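Local coordinates for protein nidogen-1 (Mus musculus, PDB 1GL4) that binds laminin, collagen IV and perlecan in basement membranes, perlecan through the G2 beta-barrel that follows an EGF-like module in this fragment, at residues S16-C21 with A34-N39; G113-V118 with N125-T130. All blocks are in the same frame, centred on the assembly; numbering follows the deposited sequence.

Overall arrangement
The two examples are one surface contact inside a small disulfide-rich module and one buried contact in the barrel it abuts. Contact 1 comes first along the chain and lies in the EGF-like domain, where the turn leading into strand 19-23 meets strand 36-38. Contact 2 follows in the G2 beta-barrel, where the end of helix 107-115 meets the start of helix 126-130. They lie about 15 Å apart, centre to centre, and they touch: T37 and G38 pack on F127, and N39 packs on S128 and T130. F127 and T130 each meet residues of both 34-39 and 113-118, so helix 126-130 lies between the EGF-like module and the end of helix 107-115.

Contact 1. Residues S16-C21 with A34-N39; sequences SVHAEC and ANYTGN
A single pair of aromatic rings, H18 and Y36, carries this whole contact, with no hydrogen bond between the two segments. The rings form an offset stack, with centroids 4.4 Å apart and planes inclined by 23°. The overlap is uneven: CE2 of Y36 sits over the centre of the imidazole, 3.4 Å from H18 CG, while the hydroxyl projects beyond the ND1-CE1 side of the ring, with Y36 OH 3.7 Å from H18 CE1. Nearer the backbone, H18 CB adds a CH-pi contact over the same tyrosine ring, 4.1 Å from its centroid. On the other face of the imidazole lies CG2 of V17, so that the ring is sandwiched between a methyl and the phenol.

The histidine is presented by a type I turn from S16 to A19. S16 OG accepts from H18 N at 3.1 Å, an ST turn that fastens the backbone just where the imidazole branches off. Both CG atoms lie anti to their carbonyl carbons (chi1 -59° for H18, -75° for Y36), which brings the two rings over each other.

H18 also touches C43, disulfide-linked to C32, and its backbone bonds to V33; Y36 touches A45. Between these two segments the stack acts through dispersion and ring electrostatics, at a partly exposed site where protonation of the imidazole would probably change its character.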
loop_
_atom_site.group_PDB
_atom_site.type_symbol
_atom_site.label_atom_id
_atom_site.label_comp_id
_atom_site.label_asym_id
_atom_site.label_seq_id
_atom_site.Cartn_x
_atom_site.Cartn_y
_atom_site.Cartn_z
ATOM N N SER A 16 -23.842 0.244 -4.984
ATOM C CA SER A 16 -23.163 1.525 -4.857
ATOM C C SER A 16 -24.002 2.520 -5.654
ATOM O O SER A 16 -24.689 2.130 -6.599
ATOM C CB SER A 16 -21.758 1.440 -5.463
ATOM O OG SER A 16 -21.192 2.730 -5.648
ATOM N N VAL A 17 -23.961 3.794 -5.281
ATOM C CA VAL A 17 -24.730 4.794 -6.015
ATOM C C VAL A 17 -24.151 4.933 -7.420
ATOM O O VAL A 17 -24.814 5.423 -8.333
ATOM C CB VAL A 17 -24.700 6.176 -5.316
ATOM C CG1 VAL A 17 -25.287 6.061 -3.913
ATOM C CG2 VAL A 17 -23.275 6.703 -5.256
ATOM N N HIS A 18 -22.912 4.484 -7.588
ATOM C CA HIS A 18 -22.246 4.555 -8.882
ATOM C C HIS A 18 -22.355 3.225 -9.625
ATOM O O HIS A 18 -21.539 2.928 -10.501
ATOM C CB HIS A 18 -20.765 4.907 -8.703
ATOM C CG HIS A 18 -20.527 6.213 -8.007
ATOM N ND1 HIS A 18 -21.000 7.415 -8.491
ATOM C CD2 HIS A 18 -19.837 6.508 -6.879
ATOM C CE1 HIS A 18 -20.610 8.393 -7.692
ATOM N NE2 HIS A 18 -19.903 7.870 -6.707
ATOM N N ALA A 19 -23.366 2.429 -9.282
ATOM C CA ALA A 19 -23.548 1.129 -9.921
ATOM C C ALA A 19 -24.969 0.879 -10.432
ATOM O O ALA A 19 -25.913 1.560 -10.040
ATOM C CB ALA A 19 -23.152 0.025 -8.952
ATOM N N GLU A 20 -25.096 -0.107 -11.314
ATOM C CA GLU A 20 -26.382 -0.495 -11.886
ATOM C C GLU A 20 -26.830 -1.820 -11.278
ATOM O O GLU A 20 -26.001 -2.677 -10.965
ATOM C CB GLU A 20 -26.264 -0.674 -13.398
ATOM C CG GLU A 20 -26.170 0.603 -14.201
ATOM C CD GLU A 20 -26.080 0.326 -15.692
ATOM O OE1 GLU A 20 -25.069 -0.265 -16.130
ATOM O OE2 GLU A 20 -27.025 0.690 -16.426
ATOM N N CYS A 21 -28.139 -1.988 -11.120
ATOM C CA CYS A 21 -28.690 -3.219 -10.566
ATOM C C CYS A 21 -29.369 -4.010 -11.677
ATOM O O CYS A 21 -29.979 -3.431 -12.571
ATOM C CB CYS A 21 -29.710 -2.901 -9.471
ATOM S SG CYS A 21 -30.289 -4.363 -8.549
ATOM N N ALA A 34 -19.731 2.931 -16.185
ATOM C CA ALA A 34 -18.553 3.353 -16.933
ATOM C C ALA A 34 -17.753 4.438 -16.212
ATOM O O ALA A 34 -18.321 5.362 -15.627
ATOM C CB ALA A 34 -18.969 3.847 -18.322
ATOM N N ASN A 35 -16.431 4.301 -16.256
ATOM C CA ASN A 35 -15.504 5.242 -15.637
ATOM C C ASN A 35 -15.361 5.094 -14.116
ATOM O O ASN A 35 -14.817 5.972 -13.430
ATOM C CB ASN A 35 -15.901 6.665 -16.024
ATOM C CG ASN A 35 -16.021 6.828 -17.529
ATOM O OD1 ASN A 35 -15.073 6.555 -18.272
ATOM N ND2 ASN A 35 -17.189 7.255 -17.988
ATOM N N TYR A 36 -15.853 3.973 -13.602
ATOM C CA TYR A 36 -15.745 3.655 -12.182
ATOM C C TYR A 36 -15.280 2.202 -12.099
ATOM O O TYR A 36 -15.568 1.411 -12.998
ATOM C CB TYR A 36 -17.095 3.813 -11.469
ATOM C CG TYR A 36 -17.497 5.253 -11.230
ATOM C CD1 TYR A 36 -17.914 6.065 -12.283
ATOM C CD2 TYR A 36 -17.409 5.820 -9.957
ATOM C CE1 TYR A 36 -18.229 7.410 -12.077
ATOM C CE2 TYR A 36 -17.721 7.162 -9.741
ATOM C CZ TYR A 36 -18.129 7.950 -10.805
ATOM O OH TYR A 36 -18.436 9.277 -10.600
ATOM N N THR A 37 -14.540 1.854 -11.048
ATOM C CA THR A 37 -14.078 0.474 -10.894
ATOM C C THR A 37 -14.511 -0.062 -9.533
ATOM O O THR A 37 -14.705 0.706 -8.589
ATOM C CB THR A 37 -12.536 0.354 -11.032
ATOM O OG1 THR A 37 -11.893 1.117 -10.004
ATOM C CG2 THR A 37 -12.089 0.872 -12.386
ATOM N N GLY A 38 -14.671 -1.380 -9.443
ATOM C CA GLY A 38 -15.102 -1.994 -8.201
ATOM C C GLY A 38 -15.957 -3.217 -8.478
ATOM O O GLY A 38 -15.983 -3.712 -9.603
ATOM N N ASN A 39 -16.678 -3.694 -7.467
ATOM C CA ASN A 39 -17.518 -4.880 -7.633
ATOM C C ASN A 39 -19.023 -4.615 -7.605
ATOM O O ASN A 39 -19.806 -5.532 -7.363
ATOM C CB ASN A 39 -17.171 -5.909 -6.556
ATOM C CG ASN A 39 -17.631 -5.484 -5.176
ATOM O OD1 ASN A 39 -18.017 -4.331 -4.960
ATOM N ND2 ASN A 39 -17.585 -6.413 -4.227
#

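Contact 2. Residues G113-V118 with N125-T130; sequences GWMFAV and NGFSIT
Three hydrogen bonds join the end of helix 107-115 and the residues just after it to N125, the N-cap of helix 126-130, and its first turn. F127 N gives to M115 O at 2.8 Å, and G126 N gives to W114 O at 3.0 Å. The third runs from N125 ND2 to A117 O, 3.1 Å long and lying in both the amide and the carbonyl plane. The same amide caps its own helix: OD1 of N125 accepts from S128 N at 3.0 Å, nearly head-on. With CG between the backbone N and the carbonyl carbon (chi1 57°), the amide can serve both partners. Losing the amide to an alanine here would probably leave A117 O without this donor and S128 N without its cap.

Beyond the polar centre, G126 CA lies over the six-membered ring of W114, 3.6 Å from its centroid; a CB on G126 would collide with both the indole and M115 CA. F116 CE2 rests 3.7 Å from F127 CG, the near-parallel rings slid so that they barely overlap, and M115 CE reaches the edge of F127.

W114 also stacks with Y192 of strand 182-195, and A117 packs on strand 266-276, placing the paired helix ends among strands of the G2 barrel.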
loop_
_atom_site.group_PDB
_atom_site.type_symbol
_atom_site.label_atom_id
_atom_site.label_comp_id
_atom_site.label_asym_id
_atom_site.label_seq_id
_atom_site.Cartn_x
_atom_site.Cartn_y
_atom_site.Cartn_z
ATOM N N GLY A 113 -1.289 -2.529 -1.956
ATOM C CA GLY A 113 -0.723 -2.415 -3.290
ATOM C C GLY A 113 -1.393 -3.440 -4.193
ATOM O O GLY A 113 -1.629 -3.192 -5.377
ATOM N N TRP A 114 -1.698 -4.604 -3.628
ATOM C CA TRP A 114 -2.371 -5.672 -4.366
ATOM C C TRP A 114 -3.776 -5.197 -4.741
ATOM O O TRP A 114 -4.239 -5.410 -5.861
ATOM C CB TRP A 114 -2.456 -6.937 -3.497
ATOM C CG TRP A 114 -3.325 -8.026 -4.075
ATOM C CD1 TRP A 114 -3.012 -8.868 -5.103
ATOM C CD2 TRP A 114 -4.664 -8.354 -3.679
ATOM N NE1 TRP A 114 -4.075 -9.702 -5.377
ATOM C CE2 TRP A 114 -5.102 -9.407 -4.519
ATOM C CE3 TRP A 114 -5.538 -7.858 -2.701
ATOM C CZ2 TRP A 114 -6.375 -9.975 -4.408
ATOM C CZ3 TRP A 114 -6.812 -8.426 -2.589
ATOM C CH2 TRP A 114 -7.216 -9.472 -3.438
ATOM N N MET A 115 -4.441 -4.535 -3.801
ATOM C CA MET A 115 -5.791 -4.028 -4.027
ATOM C C MET A 115 -5.883 -3.036 -5.188
ATOM O O MET A 115 -6.851 -3.062 -5.954
ATOM C CB MET A 115 -6.323 -3.325 -2.773
ATOM C CG MET A 115 -6.682 -4.221 -1.600
ATOM S SD MET A 115 -7.275 -3.243 -0.185
ATOM C CE MET A 115 -8.754 -2.540 -0.862
ATOM N N PHE A 116 -4.886 -2.160 -5.309
ATOM C CA PHE A 116 -4.908 -1.136 -6.352
ATOM C C PHE A 116 -3.815 -1.188 -7.422
ATOM O O PHE A 116 -3.479 -0.164 -8.016
ATOM C CB PHE A 116 -4.918 0.253 -5.693
ATOM C CG PHE A 116 -6.113 0.492 -4.810
ATOM C CD1 PHE A 116 -5.987 0.508 -3.424
ATOM C CD2 PHE A 116 -7.373 0.673 -5.366
ATOM C CE1 PHE A 116 -7.102 0.698 -2.605
ATOM C CE2 PHE A 116 -8.493 0.863 -4.559
ATOM C CZ PHE A 116 -8.356 0.874 -3.173
ATOM N N ALA A 117 -3.282 -2.377 -7.686
ATOM C CA ALA A 117 -2.230 -2.534 -8.693
ATOM C C ALA A 117 -2.709 -2.082 -10.075
ATOM O O ALA A 117 -3.903 -2.113 -10.360
ATOM C CB ALA A 117 -1.789 -3.995 -8.765
ATOM N N VAL A 118 -1.778 -1.665 -10.929
ATOM C CA VAL A 118 -2.145 -1.238 -12.281
ATOM C C VAL A 118 -2.637 -2.475 -13.025
ATOM O O VAL A 118 -1.924 -3.476 -13.110
ATOM C CB VAL A 118 -0.940 -0.642 -13.038
ATOM C CG1 VAL A 118 -1.341 -0.300 -14.479
ATOM C CG2 VAL A 118 -0.445 0.607 -12.318
ATOM N N ASN A 125 -7.380 -6.034 -10.388
ATOM C CA ASN A 125 -6.641 -5.895 -9.130
ATOM C C ASN A 125 -7.554 -6.282 -7.969
ATOM O O ASN A 125 -8.720 -6.608 -8.181
ATOM C CB ASN A 125 -6.104 -4.462 -8.927
ATOM C CG ASN A 125 -7.193 -3.398 -8.972
ATOM O OD1 ASN A 125 -8.346 -3.651 -8.619
ATOM N ND2 ASN A 125 -6.815 -2.183 -9.389
ATOM N N GLY A 126 -7.023 -6.244 -6.750
ATOM C CA GLY A 126 -7.801 -6.624 -5.584
ATOM C C GLY A 126 -9.122 -5.906 -5.363
ATOM O O GLY A 126 -10.109 -6.524 -4.940
ATOM N N PHE A 127 -9.155 -4.604 -5.628
ATOM C CA PHE A 127 -10.382 -3.843 -5.429
ATOM C C PHE A 127 -11.460 -4.224 -6.433
ATOM O O PHE A 127 -12.632 -4.333 -6.076
ATOM C CB PHE A 127 -10.129 -2.337 -5.517
ATOM C CG PHE A 127 -11.298 -1.520 -5.048
ATOM C CD1 PHE A 127 -11.625 -1.476 -3.694
ATOM C CD2 PHE A 127 -12.111 -0.855 -5.959
ATOM C CE1 PHE A 127 -12.750 -0.782 -3.252
ATOM C CE2 PHE A 127 -13.243 -0.157 -5.531
ATOM C CZ PHE A 127 -13.563 -0.121 -4.176
ATOM N N SER A 128 -11.071 -4.427 -7.689
ATOM C CA SER A 128 -12.039 -4.816 -8.709
ATOM C C SER A 128 -12.693 -6.145 -8.338
ATOM O O SER A 128 -13.897 -6.322 -8.515
ATOM C CB SER A 128 -11.362 -4.929 -10.082
ATOM O OG SER A 128 -11.045 -3.640 -10.611
ATOM N N ILE A 129 -11.904 -7.070 -7.798
ATOM C CA ILE A 129 -12.426 -8.384 -7.408
ATOM C C ILE A 129 -13.261 -8.405 -6.118
ATOM O O ILE A 129 -14.318 -9.036 -6.078
ATOM C CB ILE A 129 -11.270 -9.403 -7.238
ATOM C CG1 ILE A 129 -10.566 -9.619 -8.581
ATOM C CG2 ILE A 129 -11.807 -10.732 -6.689
ATOM C CD1 ILE A 129 -9.249 -10.371 -8.459
ATOM N N THR A 130 -12.798 -7.717 -5.074
ATOM C CA THR A 130 -13.487 -7.727 -3.776
ATOM C C THR A 130 -14.259 -6.476 -3.351
ATOM O O THR A 130 -15.047 -6.529 -2.400
ATOM C CB THR A 130 -12.496 -8.002 -2.628
ATOM O OG1 THR A 130 -11.693 -6.834 -2.417
ATOM C CG2 THR A 130 -11.574 -9.174 -2.968
#